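Local coordinates for uncharacterized protein (Pseudomonas aeruginosa, PDB 5BR9) that probably takes part in forming the threonylcarbamoyladenosine modification of tRNA, as a TsaB protein of the KAE1/TsaD family, at residues A[15-24]-A[36-47]. Numbering follows the deposited sequence.
Sequences LDTSTEACSV and YEVIPRLHAQRL
Cys-22 packs against the first turn of helix 43-58, its CB 3.5 Å from ND1 of His-43 and its SG 3.8 Å from CD1 of Leu-47. The sulfur is turned anti to the backbone N (chi1 -173°), which carries it to the edge of the imidazole, while CD1 of Ile-39 touches CB. Leu-47 packs into the buried side: its CD1 meets Cys-22, CG2 of Thr-17 and CG1 of Val-24, and the Leu-47 and Leu-15 side chains cross at about a right angle, Leu-47 CD2 lying 4.0 Å from Leu-15 CD1. Met-50 of the same helix continues this packing over Cys-22 and Val-24. The His-43 ring is wedged in the bend of residues 17-21, with Thr-17 O over the centre of one face, Ile-39 O toward the rim of the other and Ala-21 O at its edge. His-43 NE2 comes within 2.8 Å of Thr-19 O, but the angle is too poor for a hydrogen bond; ND1 is buried without a polar partner. Strands 21-28 and 31-38 form a beta hairpin at the edge of the mixed five-stranded sheet of an ASKHA-type domain, and helix 43-58 returns across one face of it. Cys-22 and Glu-37 are a hydrogen-bonded antiparallel pair: Cys-22 N to Glu-37 O is short, 2.7 Å, and nearly straight at 174°, and Glu-37 N donates back to Cys-22 O. Beyond the last bridge, Ile-39 N still reaches Glu-20 O at 2.9 Å. On the face of Ala-21 and Ser-23 the two segments share less: the Tyr-36 ring lies obliquely against both CB atoms, and stacks with His-195. Toward solvent the contact loosens; the side chains of the non-hydrogen-bonded pair Val-38 and Ala-21 barely touch, and the extended Glu-20 side chain runs beside Pro-40, with OE2 4.1 Å from CG.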
ATOM      1  N   LEU A  15      -3.285 -12.782  -5.696  1.00 29.26           N
ATOM      2  CA  LEU A  15      -3.559 -11.540  -6.405  1.00 26.26           C
ATOM      3  C   LEU A  15      -2.294 -10.899  -6.990  1.00 29.88           C
ATOM      4  O   LEU A  15      -1.205 -10.990  -6.413  1.00 27.73           O
ATOM      5  CB  LEU A  15      -4.319 -10.573  -5.519  1.00 31.66           C
ATOM      6  CG  LEU A  15      -3.734 -10.032  -4.244  1.00 34.01           C
ATOM      7  CD1 LEU A  15      -2.862  -8.824  -4.585  1.00 35.31           C
ATOM      8  CD2 LEU A  15      -4.920  -9.652  -3.349  1.00 30.41           C
ATOM      9  N   ASP A  16      -2.442 -10.262  -8.148  1.00 25.03           N
ATOM     10  CA  ASP A  16      -1.326  -9.557  -8.734  1.00 26.08           C
ATOM     11  C   ASP A  16      -1.757  -8.203  -9.307  1.00 30.42           C
ATOM     12  O   ASP A  16      -2.720  -8.109 -10.061  1.00 29.08           O
ATOM     13  CB  ASP A  16      -0.672 -10.404  -9.820  1.00 24.01           C
ATOM     14  CG  ASP A  16       0.717  -9.903 -10.165  1.00 36.83           C
ATOM     15  OD1 ASP A  16       1.687 -10.433  -9.590  1.00 42.20           O
ATOM     16  OD2 ASP A  16       0.844  -8.961 -10.971  1.00 37.06           O
ATOM     17  N   THR A  17      -1.019  -7.164  -8.935  1.00 36.91           N
ATOM     18  CA  THR A  17      -1.274  -5.801  -9.385  1.00 35.07           C
ATOM     19  C   THR A  17       0.005  -5.115  -9.819  1.00 39.00           C
ATOM     20  O   THR A  17       0.096  -3.893  -9.804  1.00 44.19           O
ATOM     21  CB  THR A  17      -1.911  -4.951  -8.264  1.00 34.68           C
ATOM     22  OG1 THR A  17      -1.065  -5.001  -7.110  1.00 37.13           O
ATOM     23  CG2 THR A  17      -3.277  -5.481  -7.888  1.00 25.27           C
ATOM     24  N   SER A  18       0.989  -5.905 -10.221  1.00 28.24           N
ATOM     25  CA  SER A  18       2.318  -5.374 -10.548  1.00 30.36           C
ATOM     26  C   SER A  18       2.343  -4.685 -11.913  1.00 35.16           C
ATOM     27  O   SER A  18       3.330  -4.032 -12.280  1.00 33.41           O
ATOM     28  CB  SER A  18       3.370  -6.491 -10.488  1.00 37.27           C
ATOM     29  OG  SER A  18       3.159  -7.463 -11.503  1.00 40.42           O
ATOM     30  N   THR A  19       1.316  -4.931 -12.718  1.00 31.54           N
ATOM     31  CA  THR A  19       1.269  -4.359 -14.059  1.00 39.20           C
ATOM     32  C   THR A  19      -0.024  -3.607 -14.252  1.00 38.24           C
ATOM     33  O   THR A  19      -0.776  -3.437 -13.301  1.00 39.37           O
ATOM     34  CB  THR A  19       1.402  -5.454 -15.164  1.00 41.32           C
ATOM     35  OG1 THR A  19       0.259  -6.323 -15.135  1.00 36.51           O
ATOM     36  CG2 THR A  19       2.665  -6.270 -14.969  1.00 33.21           C
ATOM     37  N   GLU A  20      -0.282  -3.188 -15.490  1.00 42.41           N
ATOM     38  CA  GLU A  20      -1.559  -2.582 -15.862  1.00 51.41           C
ATOM     39  C   GLU A  20      -2.690  -3.620 -15.747  1.00 46.91           C
ATOM     40  O   GLU A  20      -3.875  -3.275 -15.744  1.00 40.11           O
ATOM     41  CB  GLU A  20      -1.492  -2.011 -17.284  1.00 58.48           C
ATOM     42  CG  GLU A  20      -1.385  -3.075 -18.375  1.00 66.93           C
ATOM     43  CD  GLU A  20      -1.309  -2.489 -19.781  1.00 78.37           C
ATOM     44  OE1 GLU A  20      -0.852  -3.213 -20.696  1.00 76.50           O
ATOM     45  OE2 GLU A  20      -1.699  -1.312 -19.973  1.00 83.03           O
ATOM     46  N   ALA A  21      -2.305  -4.892 -15.656  1.00 38.87           N
ATOM     47  CA  ALA A  21      -3.240  -5.985 -15.424  1.00 38.35           C
ATOM     48  C   ALA A  21      -3.499  -6.154 -13.929  1.00 44.95           C
ATOM     49  O   ALA A  21      -2.586  -6.028 -13.102  1.00 47.48           O
ATOM     50  CB  ALA A  21      -2.712  -7.294 -16.016  1.00 31.60           C
ATOM     51  N   CYS A  22      -4.757  -6.407 -13.592  1.00 32.21           N
ATOM     52  CA  CYS A  22      -5.147  -6.715 -12.235  1.00 30.20           C
ATOM     53  C   CYS A  22      -5.789  -8.104 -12.229  1.00 28.88           C
ATOM     54  O   CYS A  22      -6.717  -8.373 -12.996  1.00 31.76           O
ATOM     55  CB  CYS A  22      -6.106  -5.657 -11.690  1.00 37.59           C
ATOM     56  SG  CYS A  22      -6.487  -5.875  -9.941  1.00 44.50           S
ATOM     57  N   SER A  23      -5.291  -9.014 -11.410  1.00 27.22           N
ATOM     58  CA  SER A  23      -5.864 -10.348 -11.459  1.00 24.13           C
ATOM     59  C   SER A  23      -5.878 -11.020 -10.095  1.00 31.63           C
ATOM     60  O   SER A  23      -5.073 -10.694  -9.206  1.00 26.43           O
ATOM     61  CB  SER A  23      -5.121 -11.213 -12.482  1.00 24.63           C
ATOM     62  OG  SER A  23      -3.790 -11.443 -12.093  1.00 35.40           O
ATOM     63  N   VAL A  24      -6.845 -11.921  -9.930  1.00 22.18           N
ATOM     64  CA  VAL A  24      -7.053 -12.615  -8.673  1.00 24.96           C
ATOM     65  C   VAL A  24      -7.328 -14.080  -8.982  1.00 26.32           C
ATOM     66  O   VAL A  24      -7.892 -14.420 -10.017  1.00 30.07           O
ATOM     67  CB  VAL A  24      -8.209 -11.973  -7.863  1.00 30.82           C
ATOM     68  CG1 VAL A  24      -7.904 -10.494  -7.552  1.00 27.01           C
ATOM     69  CG2 VAL A  24      -9.529 -12.092  -8.621  1.00 30.45           C
ATOM     70  N   TYR A  36      -9.115 -11.789 -14.588  1.00 32.95           N
ATOM     71  CA  TYR A  36      -8.022 -10.974 -15.089  1.00 37.52           C
ATOM     72  C   TYR A  36      -8.587  -9.764 -15.851  1.00 37.54           C
ATOM     73  O   TYR A  36      -9.438  -9.919 -16.719  1.00 33.79           O
ATOM     74  CB  TYR A  36      -7.137 -11.867 -15.978  1.00 37.70           C
ATOM     75  CG  TYR A  36      -5.922 -11.270 -16.667  1.00 40.17           C
ATOM     76  CD1 TYR A  36      -4.636 -11.493 -16.167  1.00 39.16           C
ATOM     77  CD2 TYR A  36      -6.047 -10.560 -17.857  1.00 37.10           C
ATOM     78  CE1 TYR A  36      -3.507 -10.986 -16.815  1.00 44.05           C
ATOM     79  CE2 TYR A  36      -4.921 -10.043 -18.510  1.00 43.15           C
ATOM     80  CZ  TYR A  36      -3.655 -10.259 -17.988  1.00 44.28           C
ATOM     81  OH  TYR A  36      -2.546  -9.757 -18.642  1.00 45.32           O
ATOM     82  N   GLU A  37      -8.134  -8.560 -15.506  1.00 43.10           N
ATOM     83  CA  GLU A  37      -8.575  -7.351 -16.208  1.00 48.79           C
ATOM     84  C   GLU A  37      -7.408  -6.399 -16.470  1.00 46.95           C
ATOM     85  O   GLU A  37      -6.550  -6.225 -15.609  1.00 40.31           O
ATOM     86  CB  GLU A  37      -9.647  -6.612 -15.405  1.00 51.80           C
ATOM     87  CG  GLU A  37     -10.990  -7.305 -15.335  1.00 62.30           C
ATOM     88  CD  GLU A  37     -11.998  -6.538 -14.488  1.00 70.34           C
ATOM     89  OE1 GLU A  37     -11.823  -5.314 -14.281  1.00 67.02           O
ATOM     90  OE2 GLU A  37     -12.962  -7.173 -14.015  1.00 78.56           O
ATOM     91  N   VAL A  38      -7.379  -5.771 -17.645  1.00 48.67           N
ATOM     92  CA  VAL A  38      -6.427  -4.687 -17.857  1.00 48.42           C
ATOM     93  C   VAL A  38      -7.121  -3.381 -17.483  1.00 51.80           C
ATOM     94  O   VAL A  38      -8.116  -2.997 -18.089  1.00 49.86           O
ATOM     95  CB  VAL A  38      -5.855  -4.661 -19.307  1.00 52.38           C
ATOM     96  CG1 VAL A  38      -5.037  -5.920 -19.579  1.00 59.48           C
ATOM     97  CG2 VAL A  38      -6.943  -4.520 -20.334  1.00 50.44           C
ATOM     98  N   ILE A  39      -6.605  -2.721 -16.447  1.00 54.87           N
ATOM     99  CA  ILE A  39      -7.194  -1.487 -15.939  1.00 59.11           C
ATOM    100  C   ILE A  39      -6.114  -0.599 -15.335  1.00 63.09           C
ATOM    101  O   ILE A  39      -5.832  -0.676 -14.134  1.00 58.46           O
ATOM    102  CB  ILE A  39      -8.313  -1.767 -14.900  1.00 62.51           C
ATOM    103  CG1 ILE A  39      -7.940  -2.939 -13.982  1.00 56.84           C
ATOM    104  CG2 ILE A  39      -9.655  -2.002 -15.585  1.00 63.88           C
ATOM    105  CD1 ILE A  39      -7.850  -2.554 -12.518  1.00 55.08           C
ATOM    106  N   PRO A  40      -5.506   0.252 -16.174  1.00 67.93           N
ATOM    107  CA  PRO A  40      -4.448   1.177 -15.760  1.00 71.62           C
ATOM    108  C   PRO A  40      -4.914   2.179 -14.707  1.00 79.15           C
ATOM    109  O   PRO A  40      -5.955   2.809 -14.898  1.00 77.76           O
ATOM    110  CB  PRO A  40      -4.085   1.907 -17.062  1.00 72.38           C
ATOM    111  CG  PRO A  40      -4.584   1.024 -18.164  1.00 70.04           C
ATOM    112  CD  PRO A  40      -5.805   0.355 -17.612  1.00 69.26           C
ATOM    113  N   ARG A  41      -4.152   2.289 -13.618  1.00 84.34           N
ATOM    114  CA  ARG A  41      -4.329   3.320 -12.586  1.00 96.34           C
ATOM    115  C   ARG A  41      -5.553   3.103 -11.681  1.00101.81           C
ATOM    116  O   ARG A  41      -5.779   3.875 -10.748  1.00110.22           O
ATOM    117  CB  ARG A  41      -4.400   4.716 -13.227  1.00 74.99           C
ATOM    118  N   LEU A  42      -6.337   2.062 -11.948  1.00 94.81           N
ATOM    119  CA  LEU A  42      -7.572   1.838 -11.196  1.00 91.11           C
ATOM    120  C   LEU A  42      -7.462   0.619 -10.273  1.00 82.52           C
ATOM    121  O   LEU A  42      -8.471   0.048  -9.870  1.00 83.07           O
ATOM    122  CB  LEU A  42      -8.760   1.676 -12.153  1.00 86.85           C
ATOM    123  N   HIS A  43      -6.234   0.235  -9.934  1.00 62.71           N
ATOM    124  CA  HIS A  43      -6.001  -0.973  -9.152  1.00 58.71           C
ATOM    125  C   HIS A  43      -6.557  -0.844  -7.743  1.00 53.20           C
ATOM    126  O   HIS A  43      -7.264  -1.728  -7.278  1.00 47.52           O
ATOM    127  CB  HIS A  43      -4.509  -1.305  -9.081  1.00 64.15           C
ATOM    128  CG  HIS A  43      -3.911  -1.695 -10.397  1.00 73.63           C
ATOM    129  ND1 HIS A  43      -3.995  -2.974 -10.902  1.00 72.43           N
ATOM    130  CD2 HIS A  43      -3.212  -0.977 -11.308  1.00 74.20           C
ATOM    131  CE1 HIS A  43      -3.379  -3.026 -12.068  1.00 66.19           C
ATOM    132  NE2 HIS A  43      -2.894  -1.829 -12.337  1.00 68.35           N
ATOM    133  N   ALA A  44      -6.239   0.265  -7.083  1.00 58.28           N
ATOM    134  CA  ALA A  44      -6.641   0.513  -5.695  1.00 63.73           C
ATOM    135  C   ALA A  44      -8.159   0.526  -5.510  1.00 64.18           C
ATOM    136  O   ALA A  44      -8.663   0.365  -4.395  1.00 63.49           O
ATOM    137  CB  ALA A  44      -6.051   1.836  -5.202  1.00 60.21           C
ATOM    138  N   GLN A  45      -8.883   0.732  -6.604  1.00 56.70           N
ATOM    139  CA  GLN A  45     -10.327   0.781  -6.531  1.00 55.92           C
ATOM    140  C   GLN A  45     -10.946  -0.509  -7.023  1.00 52.89           C
ATOM    141  O   GLN A  45     -12.105  -0.786  -6.734  1.00 52.41           O
ATOM    142  CB  GLN A  45     -10.864   1.958  -7.338  1.00 57.96           C
ATOM    143  CG  GLN A  45     -10.330   3.291  -6.902  1.00 59.50           C
ATOM    144  CD  GLN A  45      -9.748   4.046  -8.065  1.00 78.73           C
ATOM    145  OE1 GLN A  45      -8.554   3.935  -8.357  1.00 86.92           O
ATOM    146  NE2 GLN A  45     -10.594   4.801  -8.760  1.00 82.64           N
ATOM    147  N   ARG A  46     -10.183  -1.303  -7.765  1.00 50.64           N
ATOM    148  CA  ARG A  46     -10.780  -2.463  -8.402  1.00 45.24           C
ATOM    149  C   ARG A  46     -10.313  -3.793  -7.824  1.00 43.34           C
ATOM    150  O   ARG A  46     -10.940  -4.812  -8.078  1.00 48.19           O
ATOM    151  CB  ARG A  46     -10.526  -2.417  -9.907  1.00 45.31           C
ATOM    152  CG  ARG A  46     -11.540  -1.540 -10.642  1.00 59.16           C
ATOM    153  CD  ARG A  46     -12.380  -2.336 -11.653  1.00 70.23           C
ATOM    154  NE  ARG A  46     -12.697  -3.701 -11.214  1.00 72.42           N
ATOM    155  CZ  ARG A  46     -13.797  -4.057 -10.542  1.00 75.12           C
ATOM    156  NH1 ARG A  46     -14.712  -3.146 -10.209  1.00 81.69           N
ATOM    157  NH2 ARG A  46     -13.989  -5.331 -10.201  1.00 60.32           N
ATOM    158  N   LEU A  47      -9.241  -3.785  -7.033  1.00 39.51           N
ATOM    159  CA  LEU A  47      -8.690  -5.026  -6.504  1.00 35.98           C
ATOM    160  C   LEU A  47      -9.644  -5.750  -5.547  1.00 39.17           C
ATOM    161  O   LEU A  47      -9.944  -6.930  -5.736  1.00 39.21           O
ATOM    162  CB  LEU A  47      -7.362  -4.768  -5.790  1.00 32.51           C
ATOM    163  CG  LEU A  47      -6.725  -6.025  -5.194  1.00 29.27           C
ATOM    164  CD1 LEU A  47      -6.480  -7.022  -6.302  1.00 29.17           C
ATOM    165  CD2 LEU A  47      -5.409  -5.686  -4.501  1.00 30.57           C
TER